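PDB 1O8X: tryparedoxin from Crithidia fasciculata, which probably acts as a thioredoxin-fold dithiol-disulfide oxidoreductase, passing reducing equivalents in the trypanosomatid defence against oxidative stress. Local coordinates for residues F104-S108 with I109-I113; K24-G28 with K29-F33. The protein carries 1 engineered substitution. All coordinates share one frame; numbering follows the deposited sequence.

Interaction 1 (F104-S108 with I109-I113); sequences FNVES and IPTLI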
ATOM      1  N   PHE A 104      -9.182  -8.574  -3.308  1.00 14.59           N
ATOM      2  CA  PHE A 104      -8.011  -8.861  -4.137  1.00 14.91           C
ATOM      3  C   PHE A 104      -7.440 -10.249  -3.984  1.00 15.09           C
ATOM      4  O   PHE A 104      -6.366 -10.535  -4.504  1.00 16.41           O
ATOM      5  CB  PHE A 104      -6.937  -7.813  -3.857  1.00 14.82           C
ATOM      6  CG  PHE A 104      -7.166  -6.558  -4.611  1.00 16.20           C
ATOM      7  CD1 PHE A 104      -7.349  -5.350  -3.956  1.00 17.03           C
ATOM      8  CD2 PHE A 104      -7.232  -6.602  -6.012  1.00 17.73           C
ATOM      9  CE1 PHE A 104      -7.593  -4.163  -4.724  1.00 18.40           C
ATOM     10  CE2 PHE A 104      -7.451  -5.471  -6.753  1.00 18.07           C
ATOM     11  CZ  PHE A 104      -7.645  -4.256  -6.109  1.00 18.40           C
ATOM     12  N   ASN A 105      -8.144 -11.108  -3.253  1.00 15.23           N
ATOM     13  CA  ASN A 105      -7.676 -12.462  -2.994  1.00 16.37           C
ATOM     14  C   ASN A 105      -6.238 -12.498  -2.481  1.00 16.04           C
ATOM     15  O   ASN A 105      -5.406 -13.287  -2.933  1.00 17.96           O
ATOM     16  CB  ASN A 105      -7.858 -13.391  -4.198  1.00 17.77           C
ATOM     17  CG  ASN A 105      -7.724 -14.849  -3.809  1.00 20.59           C
ATOM     18  OD1 ASN A 105      -7.917 -15.219  -2.640  1.00 23.15           O
ATOM     19  ND2 ASN A 105      -7.364 -15.680  -4.768  1.00 24.02           N
ATOM     20  N   VAL A 106      -5.965 -11.654  -1.495  1.00 14.50           N
ATOM     21  CA  VAL A 106      -4.656 -11.644  -0.864  1.00 15.09           C
ATOM     22  C   VAL A 106      -4.621 -12.797   0.136  1.00 15.84           C
ATOM     23  O   VAL A 106      -5.344 -12.793   1.133  1.00 16.16           O
ATOM     24  CB  VAL A 106      -4.387 -10.320  -0.135  1.00 13.71           C
ATOM     25  CG1 VAL A 106      -2.991 -10.335   0.448  1.00 14.52           C
ATOM     26  CG2 VAL A 106      -4.545  -9.133  -1.071  1.00 13.87           C
ATOM     27  N   GLU A 107      -3.757 -13.763  -0.122  1.00 18.28           N
ATOM     28  CA  GLU A 107      -3.723 -14.975   0.697  1.00 19.33           C
ATOM     29  C   GLU A 107      -2.462 -15.046   1.536  1.00 19.11           C
ATOM     30  O   GLU A 107      -2.415 -15.724   2.568  1.00 19.66           O
ATOM     31  CB  GLU A 107      -3.802 -16.200  -0.193  1.00 21.15           C
ATOM     32  CG  GLU A 107      -5.161 -16.417  -0.811  1.00 24.63           C
ATOM     33  CD  GLU A 107      -5.234 -17.772  -1.460  1.00 28.53           C
ATOM     34  OE1 GLU A 107      -4.482 -18.004  -2.435  1.00 31.46           O
ATOM     35  OE2 GLU A 107      -6.028 -18.601  -0.978  1.00 32.25           O
ATOM     36  N   SER A 108      -1.432 -14.345   1.075  1.00 17.73           N
ATOM     37  CA  SER A 108      -0.180 -14.245   1.802  1.00 17.03           C
ATOM     38  C   SER A 108       0.325 -12.822   1.727  1.00 15.49           C
ATOM     39  O   SER A 108      -0.092 -12.015   0.871  1.00 15.50           O
ATOM     40  CB  SER A 108       0.878 -15.197   1.257  1.00 18.41           C
ATOM     41  OG  SER A 108       1.222 -14.828  -0.055  1.00 21.68           O
ATOM     42  N   ILE A 109       1.188 -12.505   2.669  1.00 14.23           N
ATOM     43  CA  ILE A 109       1.836 -11.207   2.715  1.00 12.96           C
ATOM     44  C   ILE A 109       3.356 -11.440   2.740  1.00 13.17           C
ATOM     45  O   ILE A 109       3.829 -12.495   3.184  1.00 14.11           O
ATOM     46  CB  ILE A 109       1.312 -10.373   3.906  1.00 12.51           C
ATOM     47  CG1 ILE A 109       1.308 -11.175   5.210  1.00 12.93           C
ATOM     48  CG2 ILE A 109      -0.101  -9.853   3.570  1.00 12.99           C
ATOM     49  CD1 ILE A 109       1.184 -10.298   6.428  1.00 14.91           C
ATOM     50  N   PRO A 110       4.151 -10.486   2.274  1.00 12.21           N
ATOM     51  CA  PRO A 110       3.704  -9.180   1.760  1.00 11.91           C
ATOM     52  C   PRO A 110       3.091  -9.263   0.365  1.00 11.77           C
ATOM     53  O   PRO A 110       3.469 -10.125  -0.439  1.00 12.21           O
ATOM     54  CB  PRO A 110       5.013  -8.376   1.703  1.00 11.91           C
ATOM     55  CG  PRO A 110       6.092  -9.421   1.484  1.00 12.50           C
ATOM     56  CD  PRO A 110       5.624 -10.635   2.250  1.00 12.90           C
ATOM     57  N   THR A 111       2.155  -8.351   0.074  1.00 10.92           N
ATOM     58  CA  THR A 111       1.530  -8.255  -1.255  1.00 10.84           C
ATOM     59  C   THR A 111       1.390  -6.777  -1.565  1.00 10.45           C
ATOM     60  O   THR A 111       1.114  -5.991  -0.665  1.00 11.07           O
ATOM     61  CB  THR A 111       0.174  -8.967  -1.256  1.00 11.60           C
ATOM     62  OG1 THR A 111       0.398 -10.379  -1.237  1.00 13.31           O
ATOM     63  CG2 THR A 111      -0.590  -8.734  -2.548  1.00 12.50           C
ATOM     64  N   LEU A 112       1.568  -6.414  -2.831  1.00 10.21           N
ATOM     65  CA  LEU A 112       1.490  -5.013  -3.226  1.00 11.13           C
ATOM     66  C   LEU A 112       0.634  -4.913  -4.482  1.00 12.24           C
ATOM     67  O   LEU A 112       1.018  -5.477  -5.511  1.00 14.19           O
ATOM     68  CB  LEU A 112       2.918  -4.520  -3.468  1.00 13.56           C
ATOM     69  CG  LEU A 112       3.248  -3.048  -3.637  1.00 13.33           C
ATOM     70  CD1 LEU A 112       2.887  -2.273  -2.423  1.00 12.47           C
ATOM     71  CD2 LEU A 112       4.722  -2.904  -3.921  1.00 14.46           C
ATOM     72  N   ILE A 113      -0.488  -4.194  -4.387  1.00 12.25           N
ATOM     73  CA  ILE A 113      -1.450  -4.075  -5.479  1.00 12.78           C
ATOM     74  C   ILE A 113      -1.628  -2.624  -5.852  1.00 11.80           C
ATOM     75  O   ILE A 113      -1.958  -1.795  -5.004  1.00 12.55           O
ATOM     76  CB  ILE A 113      -2.773  -4.711  -5.051  1.00 13.71           C
ATOM     77  CG1 ILE A 113      -2.463  -6.190  -4.765  1.00 16.80           C
ATOM     78  CG2 ILE A 113      -3.894  -4.493  -6.096  1.00 14.75           C
ATOM     79  CD1 ILE A 113      -3.585  -7.093  -4.643  1.00 19.01           C
TER
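Phe104 and Ile113 meet where the chain, having left helix 94-103, doubles back to enter strand 111-116. Followed outward, the Phe104 side chain is in touch with the isoleucine from its first carbon: CB lies 3.5 Å from Ile113 CD1, and CG is nearly as close to the same methyl. At CD2 the two isoleucine methyls are equally near, and further out, at CE1, CE2 and CZ, Ile113 CG2 takes over. That methyl stands over the middle of the ring in a CH-pi contact, 3.7 Å from the Phe104 ring centroid to Ile113 CG2 and 10° off the ring normal. The two branches of Ile113 therefore divide the work, CD1 holding the root of the aromatic side chain and CG2 its flat face. Torsion accounts for this: CG2 is trans to the backbone N of Ile113, while chi1 of -61° sets CG1 beside that N, anti to the carbonyl carbon, and carries CD1 to the root of Phe104.

Nearer the bend, Val106 CG1 rests 3.8 Å from Thr111 CB, the two side chains running past one another in opposite senses, and Val106 CG2 approaches Ile113 CD1 at 4.2 Å. Thr111 OG1 donates a 2.7 Å hydrogen bond to Ser108 O, reaching the carbonyl at a C=O...donor angle of 150° and pinning the turn across the cis peptide that precedes Pro110. This cis-proline loop is a hallmark of the thioredoxin fold, and Ile109 within it touches Cys40, whose disulfide partner position is the engineered Ala43 here. A Schellman motif with Asn105 as C-prime residue ends helix 94-103; beyond the bend, Thr111 and Ile113 pair through their backbones with Phe35 and Phe33 of strand 30-36, while Pro110 and Leu112 pack on helix 41-57.

Interaction 2 (K24-G28 with K29-F33); sequences KSLAG and KLVFF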
ATOM      1  N   LYS A  24      -8.685  12.446  -0.739  1.00 24.98           N
ATOM      2  CA  LYS A  24      -8.737  13.329  -1.910  1.00 25.15           C
ATOM      3  C   LYS A  24      -7.366  13.768  -2.432  1.00 23.77           C
ATOM      4  O   LYS A  24      -7.225  14.075  -3.613  1.00 23.97           O
ATOM      5  CB  LYS A  24      -9.572  14.586  -1.600  1.00 26.27           C
ATOM      6  CG  LYS A  24     -11.071  14.368  -1.574  1.00 30.26           C
ATOM      7  CD  LYS A  24     -11.822  15.691  -1.454  1.00 35.06           C
ATOM      8  CE  LYS A  24     -13.318  15.462  -1.224  1.00 38.53           C
ATOM      9  NZ  LYS A  24     -14.058  15.221  -2.504  1.00 40.81           N
ATOM     10  N   SER A  25      -6.361  13.805  -1.557  1.00 22.64           N
ATOM     11  CA  SER A  25      -5.018  14.231  -1.941  1.00 21.82           C
ATOM     12  C   SER A  25      -4.333  13.231  -2.884  1.00 20.74           C
ATOM     13  O   SER A  25      -3.267  13.521  -3.426  1.00 20.86           O
ATOM     14  CB  SER A  25      -4.142  14.462  -0.694  1.00 22.44           C
ATOM     15  OG  SER A  25      -3.828  13.240  -0.052  1.00 22.91           O
ATOM     16  N   LEU A  26      -4.939  12.053  -3.067  1.00 19.40           N
ATOM     17  CA  LEU A  26      -4.382  11.034  -3.955  1.00 18.48           C
ATOM     18  C   LEU A  26      -4.817  11.191  -5.421  1.00 17.39           C
ATOM     19  O   LEU A  26      -4.434  10.399  -6.269  1.00 16.36           O
ATOM     20  CB  LEU A  26      -4.768   9.653  -3.428  1.00 18.72           C
ATOM     21  CG  LEU A  26      -4.229   9.321  -2.025  1.00 21.07           C
ATOM     22  CD1 LEU A  26      -4.524   7.891  -1.616  1.00 23.48           C
ATOM     23  CD2 LEU A  26      -2.744   9.614  -1.913  1.00 24.47           C
ATOM     24  N   ALA A  27      -5.605  12.225  -5.725  1.00 17.14           N
ATOM     25  CA  ALA A  27      -6.092  12.452  -7.087  1.00 17.02           C
ATOM     26  C   ALA A  27      -4.996  12.346  -8.146  1.00 16.28           C
ATOM     27  O   ALA A  27      -3.939  12.971  -8.036  1.00 16.33           O
ATOM     28  CB  ALA A  27      -6.753  13.827  -7.162  1.00 17.95           C
ATOM     29  N   GLY A  28      -5.258  11.546  -9.178  1.00 15.08           N
ATOM     30  CA  GLY A  28      -4.339  11.416 -10.287  1.00 14.71           C
ATOM     31  C   GLY A  28      -3.186  10.450 -10.076  1.00 14.28           C
ATOM     32  O   GLY A  28      -2.479  10.159 -11.025  1.00 14.67           O
ATOM     33  N   LYS A  29      -3.013   9.937  -8.853  1.00 13.69           N
ATOM     34  CA  LYS A  29      -1.886   9.038  -8.545  1.00 13.49           C
ATOM     35  C   LYS A  29      -2.198   7.580  -8.818  1.00 12.99           C
ATOM     36  O   LYS A  29      -3.367   7.188  -8.868  1.00 13.25           O
ATOM     37  CB  LYS A  29      -1.476   9.182  -7.076  1.00 14.61           C
ATOM     38  CG  LYS A  29      -0.911  10.582  -6.785  1.00 15.86           C
ATOM     39  CD  LYS A  29      -0.137  10.660  -5.495  1.00 17.72           C
ATOM     40  CE  LYS A  29       0.291  12.105  -5.229  1.00 21.24           C
ATOM     41  NZ  LYS A  29       1.244  12.238  -4.084  1.00 24.53           N
ATOM     42  N   LEU A  30      -1.140   6.795  -9.006  1.00 12.67           N
ATOM     43  CA  LEU A  30      -1.235   5.349  -8.834  1.00 12.28           C
ATOM     44  C   LEU A  30      -1.128   5.086  -7.337  1.00 11.88           C
ATOM     45  O   LEU A  30      -0.268   5.663  -6.666  1.00 12.83           O
ATOM     46  CB  LEU A  30      -0.094   4.668  -9.579  1.00 13.44           C
ATOM     47  CG  LEU A  30       0.018   3.150  -9.394  1.00 16.02           C
ATOM     48  CD1 LEU A  30      -1.150   2.363  -9.936  1.00 17.40           C
ATOM     49  CD2 LEU A  30       1.316   2.686 -10.031  1.00 19.30           C
ATOM     50  N   VAL A  31      -1.997   4.229  -6.811  1.00 11.48           N
ATOM     51  CA  VAL A  31      -2.007   3.939  -5.386  1.00 12.17           C
ATOM     52  C   VAL A  31      -1.695   2.476  -5.184  1.00 11.46           C
ATOM     53  O   VAL A  31      -2.406   1.616  -5.701  1.00 11.82           O
ATOM     54  CB  VAL A  31      -3.377   4.282  -4.753  1.00 12.74           C
ATOM     55  CG1 VAL A  31      -3.405   3.875  -3.292  1.00 14.92           C
ATOM     56  CG2 VAL A  31      -3.636   5.783  -4.886  1.00 14.34           C
ATOM     57  N   PHE A  32      -0.637   2.195  -4.433  1.00 10.81           N
ATOM     58  CA  PHE A  32      -0.309   0.819  -4.096  1.00 11.08           C
ATOM     59  C   PHE A  32      -0.805   0.500  -2.701  1.00 11.44           C
ATOM     60  O   PHE A  32      -0.375   1.130  -1.720  1.00 13.62           O
ATOM     61  CB  PHE A  32       1.203   0.614  -4.090  1.00 12.24           C
ATOM     62  CG  PHE A  32       1.838   0.586  -5.438  1.00 12.34           C
ATOM     63  CD1 PHE A  32       2.578   1.684  -5.856  1.00 16.48           C
ATOM     64  CD2 PHE A  32       1.769  -0.547  -6.262  1.00 13.00           C
ATOM     65  CE1 PHE A  32       3.210   1.696  -7.083  1.00 17.11           C
ATOM     66  CE2 PHE A  32       2.389  -0.554  -7.507  1.00 14.05           C
ATOM     67  CZ  PHE A  32       3.127   0.564  -7.918  1.00 17.32           C
ATOM     68  N   PHE A  33      -1.664  -0.501  -2.585  1.00 10.72           N
ATOM     69  CA  PHE A  33      -2.034  -1.075  -1.294  1.00 11.23           C
ATOM     70  C   PHE A  33      -0.974  -2.084  -0.897  1.00 10.34           C
ATOM     71  O   PHE A  33      -0.712  -3.043  -1.638  1.00 11.07           O
ATOM     72  CB  PHE A  33      -3.395  -1.756  -1.401  1.00 11.94           C
ATOM     73  CG  PHE A  33      -4.503  -0.820  -1.762  1.00 13.01           C
ATOM     74  CD1 PHE A  33      -5.225  -1.006  -2.933  1.00 16.13           C
ATOM     75  CD2 PHE A  33      -4.831   0.242  -0.920  1.00 14.01           C
ATOM     76  CE1 PHE A  33      -6.277  -0.142  -3.270  1.00 17.05           C
ATOM     77  CE2 PHE A  33      -5.865   1.116  -1.247  1.00 15.50           C
ATOM     78  CZ  PHE A  33      -6.595   0.912  -2.427  1.00 17.09           C
TER
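Leu26 O accepts the backbone N-H of Lys29, with 3.0 Å between Lys29 N and Leu26 O and an N-H...O angle of 159°. The donor is tilted 26° from the carbonyl plane. This bond closes a type II beta turn from Leu26 to Lys29, in which Gly28 takes the positive phi that glycine readily adopts. The side chain of Lys29 also leans on the acceptor: its CB is 3.3 Å from Leu26 O, and CG follows at 3.6 Å from that oxygen. Because chi1 of -66° places CG trans to the carbonyl carbon of Lys29, the aliphatic chain starts beside the turn before running on fully extended. Lys29 CE passes 4.2 Å from Ser25 O, so the lysine stem skirts the 3-10 segment as well as the turn.

The turn is the entry to strand 30-36, a central strand of the thioredoxin fold, lying between strands 63-69 and 111-116. Ahead of the turn, 3-10 residues 24-26 lie in the connection from strand 19-22; Ala27 N bonds to Lys24 O at 3.2 Å, and Ser25 OG is hydrogen-bonded to Glu22 O. Gly28 N reaches Asp118 OD1, tying the middle of the turn to the loop after strand 111-116.

Inward of this polar turn, Leu26 and Val31 meet through single methyls, Leu26 CD1 standing 4.0 Å from Val31 CG2. Their side chains cross at about a right angle. Val31 holds its other methyl, CG1, trans to the backbone N, over one face of the Phe33 ring and offset toward its rim. Leu26 also lies against Leu4 and Glu64, while Val31 packs on Val66 of strand 63-69.

Overall arrangement
Both interactions are local bends that deliver the chain into neighbouring antiparallel strands, 111-116 and 30-36, and they lie on opposite sides of the chain's centre, with their own centres about 19 Å apart. The strands join them directly: Ile113 O lies 2.8 Å from Phe33 N, a probable hydrogen bond, and Leu112 packs on Phe32. Each is partly buried, but their chemistry differs. Interaction 1 combines an aromatic-aliphatic contact with a side-chain hydroxyl bond, beside Cys40. Interaction 2, at the opposite end of this strand pair, relies on a main-chain turn bond, with Ala27 and Gly28 exposed at the turn and the Leu26-Val31 methyl pair reaching inward.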